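Side-chain contact in HTH cro/C1-type domain-containing protein (Pseudomonas aeruginosa PAO1, PDB 7CSV), which is the dimeric antitoxin HigA, a regulatory factor that recognises specific pseudopalindromic DNA motifs: residues A28-A31 / R32-V36. Sequence-based numbering, arbitrary orientation.
Sequences AALA and RALKV
Helix 27-34 and the turn that ends it, which with helix 38-45 probably form the helix-turn-helix unit of this family, bring L30 against L34 on one flank and A28 and A29 against R32 on another. The backbone keeps the i to i+4 pattern: R32 N bonds to A28 O (3.0 Å), A33 N to A29 O, and L34 N to L30 O. A33 N also makes a weak, bent i to i+3 bond to L30 O. K35 then takes positive phi, and V36 N turns back to A31 O at 3.1 Å. This i to i+5 bond, almost straight at 166°, K35 in the left-handed helical conformation and the apolar touch between A31 CB and V36 CG2 (4.1 Å) are hallmarks of a Schellman motif ending the helix. Each leucine sets its CD1 methyl against the CG of the other: L30 CD1 to L34 CG and L34 CD1 to L30 CG are both 3.8 Å, the two side chains crossing at a slant. L30 reaches its neighbour because CG stands opposite the backbone N (chi1 176°). R32 bends at chi3 and runs back along the helix, laying one guanidinium face over A28 O and A29 CA near the rim of the group; NH1 passes 3.8 Å from A28 CB. This is packing over the previous turn rather than a bond to A28 O. K35 NZ folds back, bonding to R32 O (2.9 Å). L30 also packs on L15 and L20 of helix 11-23, A31 and V36 join L30 against V41 of helix 38-45, and Y62 of helix 53-63 touches L30, A33 and L34, while L34 additionally meets I94 of the second subunit.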
loop_
_atom_site.group_PDB
_atom_site.type_symbol
_atom_site.label_atom_id
_atom_site.label_comp_id
_atom_site.label_asym_id
_atom_site.label_seq_id
_atom_site.Cartn_x
_atom_site.Cartn_y
_atom_site.Cartn_z
ATOM N N ALA A 28 -5.055 -23.788 0.465
ATOM C CA ALA A 28 -4.817 -24.399 1.769
ATOM C C ALA A 28 -3.362 -24.814 1.934
ATOM O O ALA A 28 -2.775 -24.620 3.009
ATOM C CB ALA A 28 -5.742 -25.601 1.961
ATOM N N ALA A 29 -2.765 -25.402 0.891
ATOM C CA ALA A 29 -1.354 -25.763 0.949
ATOM C C ALA A 29 -0.481 -24.527 1.106
ATOM O O ALA A 29 0.555 -24.569 1.783
ATOM C CB ALA A 29 -0.963 -26.547 -0.304
ATOM N N LEU A 30 -0.883 -23.414 0.481
ATOM C CA LEU A 30 -0.144 -22.171 0.664
ATOM C C LEU A 30 -0.264 -21.671 2.097
ATOM O O LEU A 30 0.730 -21.242 2.692
ATOM C CB LEU A 30 -0.645 -21.102 -0.311
ATOM C CG LEU A 30 0.011 -19.727 -0.131
ATOM C CD1 LEU A 30 1.496 -19.802 -0.400
ATOM C CD2 LEU A 30 -0.631 -18.679 -1.035
ATOM N N ALA A 31 -1.469 -21.736 2.677
ATOM C CA ALA A 31 -1.639 -21.290 4.057
ATOM C C ALA A 31 -0.766 -22.095 5.010
ATOM O O ALA A 31 -0.134 -21.532 5.911
ATOM C CB ALA A 31 -3.104 -21.379 4.468
ATOM N N ARG A 32 -0.710 -23.415 4.814
ATOM C CA ARG A 32 0.118 -24.263 5.668
ATOM C C ARG A 32 1.593 -23.918 5.539
ATOM O O ARG A 32 2.348 -24.016 6.524
ATOM C CB ARG A 32 -0.130 -25.733 5.324
ATOM C CG ARG A 32 -1.420 -26.280 5.930
ATOM C CD ARG A 32 -1.522 -27.805 5.829
ATOM N NE ARG A 32 -1.429 -28.288 4.452
ATOM C CZ ARG A 32 -2.462 -28.415 3.623
ATOM N NH1 ARG A 32 -3.688 -28.096 4.025
ATOM N NH2 ARG A 32 -2.270 -28.866 2.388
ATOM N N ALA A 33 2.025 -23.511 4.341
ATOM C CA ALA A 33 3.424 -23.165 4.122
ATOM C C ALA A 33 3.756 -21.801 4.697
ATOM O O ALA A 33 4.872 -21.581 5.185
ATOM C CB ALA A 33 3.762 -23.210 2.631
ATOM N N LEU A 34 2.817 -20.857 4.618
ATOM C CA LEU A 34 3.062 -19.542 5.188
ATOM C C LEU A 34 2.851 -19.487 6.692
ATOM O O LEU A 34 3.170 -18.458 7.302
ATOM C CB LEU A 34 2.151 -18.511 4.526
ATOM C CG LEU A 34 2.274 -18.380 3.011
ATOM C CD1 LEU A 34 1.314 -17.306 2.509
ATOM C CD2 LEU A 34 3.692 -18.043 2.651
ATOM N N LYS A 35 2.303 -20.547 7.293
ATOM C CA LYS A 35 1.968 -20.568 8.716
ATOM C C LYS A 35 0.909 -19.514 9.047
ATOM O O LYS A 35 1.005 -18.780 10.031
ATOM C CB LYS A 35 3.221 -20.395 9.585
ATOM C CG LYS A 35 4.412 -21.282 9.169
ATOM C CD LYS A 35 4.031 -22.759 9.095
ATOM C CE LYS A 35 5.077 -23.574 8.342
ATOM N NZ LYS A 35 4.610 -24.981 8.118
ATOM N N VAL A 36 -0.119 -19.449 8.202
ATOM C CA VAL A 36 -1.294 -18.619 8.431
ATOM C C VAL A 36 -2.526 -19.508 8.327
ATOM O O VAL A 36 -2.477 -20.617 7.787
ATOM C CB VAL A 36 -1.387 -17.437 7.435
ATOM C CG1 VAL A 36 -0.173 -16.527 7.588
ATOM C CG2 VAL A 36 -1.462 -17.958 6.023
#